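Local coordinates for protein endo-1,4-beta-xylanase D (Paenibacillus polymyxa, PDB 1W0N) that probably binds xylan in a calcium-dependent way through its family 36 carbohydrate-binding module, part of a xylan-degrading enzyme, at residues A[25-30]-A[42-47]; A[31-36]-A[121-126]; A[50-55]-A[100-105]; A[59-64]-A[85-90]; A[73-78]-A[107-112]. All coordinates share one frame; numbering follows the deposited sequence.

Contact 1. Residues A[25-30]-A[42-47]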
# COMPACT_ATOMS: atom_id res chain seq x y z
N THR A 25 15.22 1.20 -4.82
CA THR A 25 16.41 0.37 -4.88
C THR A 25 16.13 -1.11 -4.78
O THR A 25 16.80 -1.91 -5.44
CB THR A 25 17.39 0.79 -3.78
OG1 THR A 25 17.79 2.13 -4.03
CG2 THR A 25 18.68 -0.04 -3.79
N TYR A 26 15.18 -1.49 -3.93
CA TYR A 26 15.05 -2.89 -3.56
C TYR A 26 13.72 -3.52 -3.97
O TYR A 26 13.64 -4.76 -4.05
CB TYR A 26 15.18 -3.06 -2.04
CG TYR A 26 16.46 -2.54 -1.49
CD1 TYR A 26 17.64 -3.28 -1.55
CD2 TYR A 26 16.51 -1.27 -0.89
CE1 TYR A 26 18.81 -2.80 -1.04
CE2 TYR A 26 17.67 -0.77 -0.39
CZ TYR A 26 18.82 -1.53 -0.44
OH TYR A 26 19.95 -1.01 0.08
N ALA A 27 12.67 -2.72 -4.17
CA ALA A 27 11.33 -3.27 -4.32
C ALA A 27 11.25 -4.20 -5.52
O ALA A 27 11.85 -3.96 -6.57
CB ALA A 27 10.32 -2.17 -4.46
N GLY A 28 10.45 -5.25 -5.38
CA GLY A 28 10.24 -6.19 -6.46
C GLY A 28 9.07 -7.08 -6.22
O GLY A 28 8.58 -7.23 -5.09
N LYS A 29 8.60 -7.71 -7.30
CA LYS A 29 7.52 -8.67 -7.23
C LYS A 29 7.91 -9.86 -6.36
O LYS A 29 9.05 -10.33 -6.39
CB LYS A 29 7.17 -9.17 -8.63
CG LYS A 29 6.54 -8.18 -9.55
CD LYS A 29 6.16 -8.82 -10.88
CE LYS A 29 5.65 -7.84 -11.90
NZ LYS A 29 5.09 -8.53 -13.09
N ILE A 30 6.92 -10.35 -5.63
CA ILE A 30 7.05 -11.52 -4.78
C ILE A 30 5.96 -12.52 -5.11
O ILE A 30 4.91 -12.17 -5.67
CB ILE A 30 6.99 -11.14 -3.28
CG1 ILE A 30 5.65 -10.49 -2.92
CG2 ILE A 30 8.17 -10.26 -2.93
CD1 ILE A 30 5.48 -10.15 -1.45
N ASN A 42 13.26 3.00 2.51
CA ASN A 42 12.50 4.19 2.28
C ASN A 42 12.00 4.67 0.86
O ASN A 42 10.86 5.12 0.80
CB ASN A 42 13.23 5.33 3.02
CG ASN A 42 12.80 5.41 4.47
OD1 ASN A 42 13.35 6.24 5.22
ND2 ASN A 42 11.83 4.63 4.88
N ALA A 43 12.70 4.76 -0.26
CA ALA A 43 12.59 5.02 -1.68
C ALA A 43 11.90 3.91 -2.43
O ALA A 43 11.56 4.08 -3.59
CB ALA A 43 13.92 5.31 -2.32
N ASP A 44 11.60 2.74 -1.78
CA ASP A 44 10.78 1.73 -2.41
C ASP A 44 9.34 2.18 -2.49
O ASP A 44 8.83 2.82 -1.57
CB ASP A 44 10.85 0.41 -1.62
CG ASP A 44 12.18 -0.32 -1.77
OD1 ASP A 44 12.94 -0.03 -2.73
OD2 ASP A 44 12.44 -1.22 -0.92
N TYR A 45 8.65 1.85 -3.57
CA TYR A 45 7.22 2.16 -3.67
C TYR A 45 6.56 1.30 -4.72
O TYR A 45 7.22 0.74 -5.59
CB TYR A 45 7.00 3.67 -4.02
CG TYR A 45 7.49 4.05 -5.40
CD1 TYR A 45 8.79 4.49 -5.62
CD2 TYR A 45 6.64 3.96 -6.49
CE1 TYR A 45 9.23 4.84 -6.90
CE2 TYR A 45 7.06 4.29 -7.76
CZ TYR A 45 8.35 4.75 -7.99
OH TYR A 45 8.77 5.08 -9.23
N VAL A 46 5.21 1.25 -4.63
CA VAL A 46 4.38 0.88 -5.77
C VAL A 46 3.41 2.02 -6.03
O VAL A 46 2.97 2.70 -5.09
CB VAL A 46 3.58 -0.44 -5.58
CG1 VAL A 46 4.54 -1.62 -5.56
CG2 VAL A 46 2.73 -0.42 -4.32
N SER A 47 3.08 2.25 -7.30
CA SER A 47 2.16 3.32 -7.63
C SER A 47 1.40 3.05 -8.90
O SER A 47 1.84 2.30 -9.77
CB SER A 47 2.88 4.65 -7.74
OG SER A 47 3.75 4.67 -8.84
O HOH W 1 14.87 1.99 -2.25
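The carboxylate of D44 meets the Y26 ring at its edge: OD2 lies near the ring plane, 3.5 Å from Y26 CB, and the two flat groups are turned 82° apart. One face of the ring is covered from within its own segment by T25 CG2, which sits over the centre. The other oxygen, D44 OD1, collects backbone amides from the turn that leads into strand 28-30. D44 OD1 accepts from Y26 N through its syn lone pair, 2.9 Å and 160°; the bond from A27 N to the same oxygen, 3.1 Å long, is bent and weak. A water donates to D44 OD1 at 2.8 Å and accepts from T25 N, so a third amide is tied in through solvent. A27 CB, pointing toward 42-47, rests 3.8 Å from D44 CG. With chi1 at -73°, CG of D44 stands beside its own backbone N, and the carboxylate reaches across to these amides while OD2 accepts from Y40 N and A41 N. Replaced by alanine, D44 would probably leave the amides of Y26 and A27 without an acceptor and cut the tie between their turn and the Y40-A41 backbone. One buried carboxylate thus serves amides of two loops, and so many N-H groups pointing at it should favour its ionised form, close to Y40, whose carbonyl binds magnesium.

Contact 2. Residues A[31-36]-A[121-126]. With CA (calcium ion), chain B; MG (magnesium ion), chain C.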
# COMPACT_ATOMS: atom_id res chain seq x y z
N SER A 31 6.22 -13.78 -4.73
CA SER A 31 5.25 -14.84 -4.80
C SER A 31 4.84 -15.36 -3.43
O SER A 31 3.79 -16.01 -3.33
CB SER A 31 5.82 -16.00 -5.63
OG SER A 31 7.08 -16.38 -5.16
N ALA A 32 5.63 -15.10 -2.39
CA ALA A 32 5.31 -15.47 -1.02
C ALA A 32 5.43 -14.21 -0.16
O ALA A 32 6.33 -13.40 -0.37
CB ALA A 32 6.26 -16.54 -0.51
N PRO A 33 4.51 -14.04 0.80
CA PRO A 33 3.42 -14.94 1.18
C PRO A 33 2.14 -14.81 0.33
O PRO A 33 1.11 -15.36 0.69
CB PRO A 33 3.14 -14.54 2.63
CG PRO A 33 3.42 -13.04 2.65
CD PRO A 33 4.61 -12.88 1.72
N PHE A 34 2.26 -14.10 -0.80
CA PHE A 34 1.21 -14.01 -1.81
C PHE A 34 1.90 -13.40 -3.03
O PHE A 34 3.03 -12.92 -2.96
CB PHE A 34 0.00 -13.17 -1.34
CG PHE A 34 0.38 -11.96 -0.52
CD1 PHE A 34 1.19 -10.96 -1.07
CD2 PHE A 34 -0.02 -11.84 0.79
CE1 PHE A 34 1.58 -9.87 -0.30
CE2 PHE A 34 0.34 -10.73 1.56
CZ PHE A 34 1.16 -9.77 1.02
N ASP A 35 1.18 -13.41 -4.17
CA ASP A 35 1.64 -12.66 -5.32
C ASP A 35 1.43 -11.17 -5.03
O ASP A 35 0.32 -10.74 -4.69
CB ASP A 35 0.91 -13.10 -6.58
CG ASP A 35 1.21 -14.55 -6.89
OD1 ASP A 35 2.40 -14.87 -7.06
OD2 ASP A 35 0.33 -15.42 -6.86
N GLY A 36 2.50 -10.40 -5.10
CA GLY A 36 2.44 -9.01 -4.68
C GLY A 36 3.77 -8.36 -4.89
O GLY A 36 4.54 -8.74 -5.78
N ASP A 121 9.90 -5.10 6.90
CA ASP A 121 9.56 -4.95 5.50
C ASP A 121 8.12 -5.34 5.28
O ASP A 121 7.56 -6.17 6.01
CB ASP A 121 10.53 -5.77 4.67
CG ASP A 121 11.95 -5.32 4.90
OD1 ASP A 121 12.12 -4.08 5.08
OD2 ASP A 121 12.89 -6.15 4.91
N ALA A 122 7.49 -4.69 4.29
CA ALA A 122 6.08 -4.93 4.01
C ALA A 122 5.90 -5.70 2.72
O ALA A 122 6.50 -5.38 1.69
CB ALA A 122 5.32 -3.62 3.90
N TYR A 123 5.04 -6.69 2.79
CA TYR A 123 4.55 -7.39 1.62
C TYR A 123 3.16 -6.87 1.34
O TYR A 123 2.31 -6.83 2.25
CB TYR A 123 4.52 -8.88 1.92
CG TYR A 123 5.84 -9.47 2.39
CD1 TYR A 123 7.03 -9.18 1.75
CD2 TYR A 123 5.87 -10.38 3.44
CE1 TYR A 123 8.23 -9.76 2.16
CE2 TYR A 123 7.05 -10.98 3.84
CZ TYR A 123 8.23 -10.67 3.20
OH TYR A 123 9.41 -11.27 3.58
N VAL A 124 2.91 -6.53 0.06
CA VAL A 124 1.65 -5.89 -0.32
C VAL A 124 1.01 -6.77 -1.38
O VAL A 124 1.67 -7.10 -2.39
CB VAL A 124 1.95 -4.48 -0.90
CG1 VAL A 124 0.68 -3.78 -1.25
CG2 VAL A 124 2.70 -3.61 0.13
N ASP A 125 -0.24 -7.14 -1.15
CA ASP A 125 -0.94 -8.04 -2.08
C ASP A 125 -1.78 -7.25 -3.09
O ASP A 125 -1.63 -7.41 -4.31
CB ASP A 125 -1.80 -9.00 -1.24
CG ASP A 125 -2.51 -10.07 -2.04
OD1 ASP A 125 -2.39 -10.08 -3.28
OD2 ASP A 125 -3.22 -10.90 -1.42
N PHE A 126 -2.66 -6.40 -2.57
CA PHE A 126 -3.56 -5.61 -3.41
C PHE A 126 -4.10 -4.46 -2.57
O PHE A 126 -4.00 -4.46 -1.33
CB PHE A 126 -4.73 -6.46 -3.95
CG PHE A 126 -5.62 -7.05 -2.89
CD1 PHE A 126 -6.57 -6.27 -2.20
CD2 PHE A 126 -5.53 -8.41 -2.60
CE1 PHE A 126 -7.41 -6.84 -1.24
CE2 PHE A 126 -6.39 -8.99 -1.66
CZ PHE A 126 -7.32 -8.19 -0.98
CA CA B . -1.64 -9.70 -5.40
MG MG C . 13.65 -2.84 5.55
O HOH W 2 14.87 -4.31 4.73
O HOH W 3 -2.66 -11.87 -5.69
O HOH W 4 15.27 -1.64 5.95
O HOH W 5 13.90 -3.73 7.44
O HOH W 6 12.31 -1.60 6.51
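D35 O and D125 OD1 lie only 3.1 Å apart because both bind the calcium ion at the edge of this beta-sandwich, where the loop 31-36 meets strand 122-130. D35 O is 2.3 Å from the calcium, while D125 grips it twice, through OD1 and through its carbonyl O. A water and the carboxylates of E16 and E18 complete the shell. At the other end of 121-126, D121 OD1 holds the magnesium ion at 2.0 Å, with four waters and Y40 O as its other ligands. The double grip of D125 follows from its chi1 of -176°, which brings CG beside its own carbonyl carbon so that OD1 and O face the same ion. D125 OD2, not on the metal, makes a salt bridge with R62, which helps fix the carboxylate's rotation. One layer out, F34 lies flat along D125: D125 CB stands 3.5 Å from the centroid of the F34 ring, over its face, a CH-pi contact, and the carboxylate plane is tilted just 14° from that of the ring. P33 CG covers the opposite face toward the rim, and Y123 O comes to the edge near F34 CZ. The loop closes on the strand at G36, where any CB would collide with V124 O, and at P33, which follows a cis peptide and sets its CD 3.3 Å from Y123 CD2.

Contact 3. Residues A[50-55]-A[100-105]. With SO4 (sulfate ion), chain D.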
# COMPACT_ATOMS: atom_id res chain seq x y z
N GLN A 50 -5.20 6.41 -10.54
CA GLN A 50 -6.59 6.05 -10.34
C GLN A 50 -7.48 7.25 -10.63
O GLN A 50 -7.28 8.32 -10.07
CB GLN A 50 -6.80 5.60 -8.89
CG GLN A 50 -8.23 5.25 -8.50
CD GLN A 50 -8.75 4.02 -9.24
OE1 GLN A 50 -8.15 2.93 -9.14
NE2 GLN A 50 -9.86 4.17 -9.93
N TYR A 51 -8.54 7.04 -11.43
CA TYR A 51 -9.56 8.06 -11.62
C TYR A 51 -10.62 7.93 -10.55
O TYR A 51 -11.14 6.83 -10.31
CB TYR A 51 -10.20 7.92 -13.01
CG TYR A 51 -11.36 8.90 -13.15
CD1 TYR A 51 -11.21 10.25 -13.40
CD2 TYR A 51 -12.68 8.43 -12.92
CE1 TYR A 51 -12.28 11.12 -13.43
CE2 TYR A 51 -13.78 9.33 -12.92
CZ TYR A 51 -13.58 10.66 -13.17
OH TYR A 51 -14.61 11.54 -13.17
N PHE A 52 -10.99 9.05 -9.92
CA PHE A 52 -12.04 9.09 -8.92
C PHE A 52 -13.16 10.04 -9.33
O PHE A 52 -12.91 11.21 -9.66
CB PHE A 52 -11.50 9.62 -7.60
CG PHE A 52 -10.53 8.70 -6.91
CD1 PHE A 52 -10.93 7.47 -6.42
CD2 PHE A 52 -9.24 9.13 -6.66
CE1 PHE A 52 -10.09 6.67 -5.70
CE2 PHE A 52 -8.37 8.32 -5.94
CZ PHE A 52 -8.78 7.10 -5.46
N ALA A 53 -14.39 9.57 -9.23
CA ALA A 53 -15.57 10.45 -9.32
C ALA A 53 -15.95 11.02 -7.95
O ALA A 53 -16.44 12.15 -7.86
CB ALA A 53 -16.75 9.69 -9.90
N ASN A 54 -15.72 10.28 -6.87
CA ASN A 54 -16.10 10.67 -5.52
C ASN A 54 -14.87 11.10 -4.75
O ASN A 54 -13.78 10.55 -4.92
CB ASN A 54 -16.73 9.49 -4.79
CG ASN A 54 -17.68 9.96 -3.67
OD1 ASN A 54 -17.23 10.55 -2.66
ND2 ASN A 54 -18.95 9.68 -3.80
N SER A 55 -15.06 12.06 -3.83
CA SER A 55 -13.98 12.55 -2.99
C SER A 55 -13.69 11.73 -1.74
O SER A 55 -12.67 12.00 -1.11
CB SER A 55 -14.26 14.00 -2.61
OG SER A 55 -15.56 14.14 -2.06
N ILE A 100 -11.76 8.27 3.95
CA ILE A 100 -10.66 9.12 3.57
C ILE A 100 -11.09 10.06 2.45
O ILE A 100 -11.49 9.59 1.38
CB ILE A 100 -9.47 8.27 3.12
CG1 ILE A 100 -8.98 7.32 4.23
CG2 ILE A 100 -8.36 9.14 2.53
CD1 ILE A 100 -8.31 8.07 5.32
N THR A 101 -10.98 11.37 2.70
CA THR A 101 -11.26 12.37 1.68
C THR A 101 -9.99 12.70 0.91
O THR A 101 -8.89 12.76 1.48
CB THR A 101 -11.89 13.62 2.32
OG1 THR A 101 -13.12 13.26 2.95
CG2 THR A 101 -12.21 14.68 1.26
N HIS A 102 -10.16 12.93 -0.39
CA HIS A 102 -9.07 13.19 -1.30
C HIS A 102 -9.62 13.93 -2.54
O HIS A 102 -10.84 14.07 -2.70
CB HIS A 102 -8.42 11.86 -1.73
CG HIS A 102 -9.40 10.90 -2.28
ND1 HIS A 102 -9.89 11.02 -3.57
CD2 HIS A 102 -10.11 9.89 -1.71
CE1 HIS A 102 -10.84 10.12 -3.75
NE2 HIS A 102 -11.00 9.41 -2.64
N ALA A 103 -8.75 14.39 -3.43
CA ALA A 103 -9.17 15.04 -4.65
C ALA A 103 -9.77 14.05 -5.61
O ALA A 103 -9.48 12.84 -5.59
CB ALA A 103 -7.96 15.75 -5.27
N THR A 104 -10.62 14.55 -6.51
CA THR A 104 -11.22 13.73 -7.53
C THR A 104 -10.42 13.85 -8.83
O THR A 104 -9.38 14.54 -8.89
CB THR A 104 -12.70 14.10 -7.73
OG1 THR A 104 -12.78 15.44 -8.20
CG2 THR A 104 -13.50 13.97 -6.47
N GLY A 105 -10.89 13.18 -9.87
CA GLY A 105 -10.16 13.12 -11.11
C GLY A 105 -9.01 12.12 -11.03
O GLY A 105 -9.06 11.18 -10.22
S SO4 D . -14.89 7.02 -7.38
O1 SO4 D . -16.12 6.39 -7.48
O2 SO4 D . -14.97 8.16 -6.60
O3 SO4 D . -13.89 6.03 -6.94
O4 SO4 D . -14.76 7.28 -8.84
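S55 O is gripped from several directions by the segment 100-105. H102 N donates to it over 2.8 Å, nearly along the C=O axis, T101 CA comes within 3.1 Å as a CA-H...O contact, and the imidazole of H102 lies with the centre of one face against it. At one end of the beta-sandwich, strand 45-52 finishes in an antiparallel hydrogen-bonded pair, F52 with G105, beyond which two loops meet. Both backbone bonds form, G105 N to F52 O being the shorter at 2.8 Å, and the positive phi of G105, 78°, suits a glycine. Across the other face of the imidazole lies F52. H102 CE1 stands 3.4 Å above the middle of the phenyl ring, and the planes of the two rings are 40° apart, an oblique pairing; Q50 CG covers the opposite side of the phenyl. With chi1 of 54° the imidazole folds back over its own backbone and into the gap between F52 and S55. Its rotation is fixed by ND1 donating to A103 O and by a hydrogen bond between NE2 and H57. Were H102 an alanine, the face of F52 would probably lose its cover, and A103 O and H57 would each lose a hydrogen-bonding partner. Beside this group T104 folds over the N54-S55 peptide, its CG2 3.6 Å from S55 N.

Contact 4. Residues A[59-64]-A[85-90]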
# COMPACT_ATOMS: atom_id res chain seq x y z
N ILE A 59 -10.52 2.45 2.09
CA ILE A 59 -9.40 1.86 1.39
C ILE A 59 -8.85 0.70 2.22
O ILE A 59 -8.49 0.90 3.38
CB ILE A 59 -8.29 2.86 1.13
CG1 ILE A 59 -8.81 4.16 0.50
CG2 ILE A 59 -7.25 2.25 0.20
CD1 ILE A 59 -8.66 5.32 1.34
N SER A 60 -8.77 -0.48 1.61
CA SER A 60 -8.19 -1.63 2.28
C SER A 60 -6.99 -2.14 1.50
O SER A 60 -6.96 -2.07 0.27
CB SER A 60 -9.21 -2.75 2.46
OG SER A 60 -10.19 -2.44 3.44
N VAL A 61 -6.00 -2.64 2.24
CA VAL A 61 -4.83 -3.27 1.65
C VAL A 61 -4.62 -4.59 2.38
O VAL A 61 -4.63 -4.63 3.61
CB VAL A 61 -3.57 -2.38 1.75
CG1 VAL A 61 -2.30 -3.14 1.34
CG2 VAL A 61 -3.74 -1.16 0.85
N ARG A 62 -4.44 -5.67 1.60
CA ARG A 62 -4.00 -6.93 2.18
C ARG A 62 -2.47 -6.96 2.14
O ARG A 62 -1.87 -6.70 1.10
CB ARG A 62 -4.58 -8.13 1.42
CG ARG A 62 -4.18 -9.45 2.03
CD ARG A 62 -4.98 -10.61 1.47
NE ARG A 62 -4.73 -11.86 2.19
CZ ARG A 62 -4.10 -12.94 1.72
NH1 ARG A 62 -3.51 -12.95 0.53
NH2 ARG A 62 -4.06 -14.04 2.48
N GLY A 63 -1.87 -7.22 3.30
CA GLY A 63 -0.43 -7.17 3.42
C GLY A 63 0.05 -8.03 4.57
O GLY A 63 -0.73 -8.65 5.29
N ALA A 64 1.38 -8.05 4.73
CA ALA A 64 2.01 -8.81 5.81
C ALA A 64 3.35 -8.18 6.11
O ALA A 64 3.90 -7.42 5.31
CB ALA A 64 2.19 -10.28 5.41
N PHE A 85 -1.09 1.93 6.98
CA PHE A 85 -1.52 0.60 7.32
C PHE A 85 -0.45 -0.09 8.17
O PHE A 85 0.74 -0.01 7.88
CB PHE A 85 -1.70 -0.24 6.05
CG PHE A 85 -2.74 0.31 5.11
CD1 PHE A 85 -4.09 0.12 5.34
CD2 PHE A 85 -2.35 0.95 3.94
CE1 PHE A 85 -5.06 0.60 4.47
CE2 PHE A 85 -3.31 1.42 3.06
CZ PHE A 85 -4.66 1.26 3.32
N ASN A 86 -0.91 -0.78 9.21
CA ASN A 86 -0.05 -1.53 10.11
C ASN A 86 -0.21 -3.02 9.83
O ASN A 86 -1.30 -3.57 10.04
CB ASN A 86 -0.48 -1.22 11.54
CG ASN A 86 0.33 -1.94 12.60
OD1 ASN A 86 0.51 -1.36 13.72
ND2 ASN A 86 0.72 -3.11 12.37
N PHE A 87 0.86 -3.64 9.32
CA PHE A 87 0.89 -5.10 9.16
C PHE A 87 1.90 -5.64 10.17
O PHE A 87 3.11 -5.51 10.00
CB PHE A 87 1.32 -5.49 7.73
CG PHE A 87 0.38 -4.93 6.70
CD1 PHE A 87 -0.90 -5.45 6.56
CD2 PHE A 87 0.77 -3.87 5.91
CE1 PHE A 87 -1.80 -4.91 5.64
CE2 PHE A 87 -0.13 -3.32 4.97
CZ PHE A 87 -1.40 -3.83 4.86
N THR A 88 1.37 -6.22 11.25
CA THR A 88 2.20 -6.85 12.27
C THR A 88 2.07 -8.35 12.14
O THR A 88 0.97 -8.90 12.08
CB THR A 88 1.77 -6.36 13.66
OG1 THR A 88 2.08 -4.96 13.80
CG2 THR A 88 2.56 -7.06 14.76
N GLY A 89 3.22 -9.01 12.06
CA GLY A 89 3.25 -10.45 11.97
C GLY A 89 3.27 -10.97 10.54
O GLY A 89 2.97 -10.25 9.57
N LYS A 90 3.64 -12.23 10.44
CA LYS A 90 3.92 -12.85 9.14
C LYS A 90 2.64 -13.25 8.39
O LYS A 90 2.68 -13.46 7.18
CB LYS A 90 4.81 -14.06 9.36
CG LYS A 90 6.17 -13.70 9.96
CD LYS A 90 7.00 -14.94 10.30
CE LYS A 90 7.64 -15.46 9.15
NZ LYS A 90 8.62 -14.49 8.62
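V61 is the bump that fits between two phenylalanines. Its CB stands over the centre of the F85 ring, 4.0 Å from the centroid, and CG2 dips further, to 3.4 Å from F85 CE2. The second methyl, CG1, meets F87 CZ at 3.7 Å; with CG1 anti to the backbone N (chi1 170°), it is directed at F87 and CG2 at F85. The edges of the rings are filled by backbone: I59 O lies in the plane of F85, and V61 O in that of F87. The hollow for F87 is made by G63, where the lack of a side chain lets the ring lie on the main chain, with G63 CA 3.6 Å from the F87 ring centroid; any CB would collide with F87 CZ. Past the ring, F87 CB touches A64 C, and A64 CB rests 3.7 Å from K90 O. The segment axes approach to 6.4 Å at 36°, joined by side chains packed on side chains and on main chain, without a hydrogen bond. Two sheets packed face to face, strand 56-65 against edge strand 80-88, with aromatic rings laid on valine and glycine between them, are the layered core of a beta-sandwich.

Contact 5. Residues A[73-78]-A[107-112]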
# COMPACT_ATOMS: atom_id res chain seq x y z
N VAL A 73 2.97 0.86 6.26
CA VAL A 73 2.91 1.29 4.87
C VAL A 73 2.05 2.56 4.76
O VAL A 73 0.86 2.51 5.07
CB VAL A 73 2.32 0.17 3.99
CG1 VAL A 73 2.21 0.61 2.54
CG2 VAL A 73 3.14 -1.10 4.10
N ASP A 74 2.66 3.65 4.30
CA ASP A 74 1.91 4.87 4.01
C ASP A 74 1.11 4.72 2.72
O ASP A 74 1.60 4.15 1.73
CB ASP A 74 2.86 6.04 3.81
CG ASP A 74 3.43 6.62 5.09
OD1 ASP A 74 2.94 6.31 6.17
OD2 ASP A 74 4.38 7.44 5.02
N LEU A 75 -0.09 5.27 2.75
CA LEU A 75 -0.91 5.46 1.56
C LEU A 75 -0.87 6.92 1.17
O LEU A 75 -1.21 7.79 1.98
CB LEU A 75 -2.34 5.03 1.83
CG LEU A 75 -3.34 5.28 0.71
CD1 LEU A 75 -2.97 4.53 -0.56
CD2 LEU A 75 -4.75 4.92 1.17
N VAL A 76 -0.45 7.18 -0.06
CA VAL A 76 -0.32 8.52 -0.60
C VAL A 76 -1.31 8.62 -1.76
O VAL A 76 -1.28 7.81 -2.68
CB VAL A 76 1.10 8.81 -1.04
CG1 VAL A 76 1.29 10.30 -1.28
CG2 VAL A 76 2.12 8.29 -0.01
N ILE A 77 -2.21 9.60 -1.70
CA ILE A 77 -3.18 9.84 -2.79
C ILE A 77 -2.97 11.26 -3.25
O ILE A 77 -3.13 12.21 -2.48
CB ILE A 77 -4.64 9.64 -2.32
CG1 ILE A 77 -4.85 8.22 -1.78
CG2 ILE A 77 -5.61 9.95 -3.47
CD1 ILE A 77 -6.24 7.97 -1.24
N GLY A 78 -2.63 11.44 -4.52
CA GLY A 78 -2.39 12.75 -5.04
C GLY A 78 -1.34 13.51 -4.29
O GLY A 78 -1.48 14.73 -4.12
N GLN A 107 -5.66 10.68 -9.96
CA GLN A 107 -4.78 10.84 -8.80
C GLN A 107 -3.81 9.68 -8.72
O GLN A 107 -4.17 8.52 -8.86
CB GLN A 107 -5.61 10.89 -7.52
CG GLN A 107 -6.59 12.06 -7.46
CD GLN A 107 -5.91 13.43 -7.53
OE1 GLN A 107 -4.78 13.58 -7.10
NE2 GLN A 107 -6.59 14.40 -8.06
N GLU A 108 -2.55 10.01 -8.44
CA GLU A 108 -1.57 8.98 -8.17
C GLU A 108 -1.88 8.32 -6.85
O GLU A 108 -2.12 9.00 -5.84
CB GLU A 108 -0.17 9.57 -8.09
CG GLU A 108 0.89 8.50 -7.79
CD GLU A 108 2.20 9.11 -7.41
OE1 GLU A 108 2.36 9.75 -6.29
OE2 GLU A 108 3.16 8.99 -8.16
N ILE A 109 -1.86 6.98 -6.85
CA ILE A 109 -1.95 6.17 -5.65
C ILE A 109 -0.58 5.57 -5.42
O ILE A 109 -0.01 4.96 -6.34
CB ILE A 109 -2.98 5.04 -5.83
CG1 ILE A 109 -4.32 5.56 -6.35
CG2 ILE A 109 -3.15 4.25 -4.53
CD1 ILE A 109 -4.95 6.66 -5.55
N LYS A 110 -0.01 5.75 -4.24
CA LYS A 110 1.31 5.22 -3.93
C LYS A 110 1.29 4.56 -2.56
O LYS A 110 0.68 5.09 -1.61
CB LYS A 110 2.34 6.33 -4.00
CG LYS A 110 3.76 5.92 -3.68
CD LYS A 110 4.76 7.00 -3.92
CE LYS A 110 4.71 8.09 -2.97
NZ LYS A 110 5.87 8.95 -3.23
N LEU A 111 1.94 3.41 -2.47
CA LEU A 111 2.21 2.76 -1.19
C LEU A 111 3.72 2.73 -1.00
O LEU A 111 4.49 2.37 -1.91
CB LEU A 111 1.65 1.33 -1.18
CG LEU A 111 0.12 1.24 -1.25
CD1 LEU A 111 -0.32 -0.18 -1.64
CD2 LEU A 111 -0.55 1.63 0.06
N ALA A 112 4.19 3.10 0.19
CA ALA A 112 5.63 3.13 0.53
C ALA A 112 5.77 2.90 2.00
O ALA A 112 4.87 3.19 2.77
CB ALA A 112 6.25 4.46 0.17
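I109 runs alongside I77 on one face, with I109 CD1 3.9 Å from I77 CG2. Next along the same face L75 CD1 reaches between two neighbours, I109 CG2 on one side and L111 CD2, 3.8 Å away, on the other, and V73 CG1 closes the row against L111 CB. This apolar face turns to strand 122-130, whose V124, I127 and F129 pack on it. V76 and K110 occupy the other face, again running alongside each other. The lysine stem runs extended until a bend at chi3, 72°, and its CE comes 3.9 Å from V76 CG2. The backbones behind these side chains are joined by regular antiparallel hydrogen bonds. V76 and K110 form a hydrogen-bonded pair with both bonds made, V76 N to K110 O being 2.8 Å, and D74 pairs with A112 in the same way, its D74 N to A112 O bond 2.7 Å long. D74 turns OD1 to T114. At the end G78 N donates to E108 O, and G78 has positive phi, as suits glycine; Q107 OE1 lies 3.3 Å from G78 CA, while Q107 NE2 goes to T104 O. Here two strands that are neighbours in a sheet though not in sequence alternate a buried hydrophobic face with a more polar one, the amphipathic pattern expected of a sheet whose one face packs into a beta-sandwich core.

Overall arrangement
The five contacts spread over both sheets of one beta-sandwich. Contact 5 lies about 7 Å from the centre of the chain's fold, its strand 107-113 flanked by strand 45-52, which contacts 1 and 3 use at opposite ends, about 24 Å apart between centres. Contact 4 joins the two sheets, its strand 56-65 neighbouring strand 122-130 of contact 2; these centres lie about 10 Å apart. Along the chain contact 2 encloses contacts 3, 4 and 5, whereas contacts 1 and 2 interleave. In space, contacts 1 and 2 lie at the metal-bearing end, where calcium and magnesium sit, while contact 3 closes the far end.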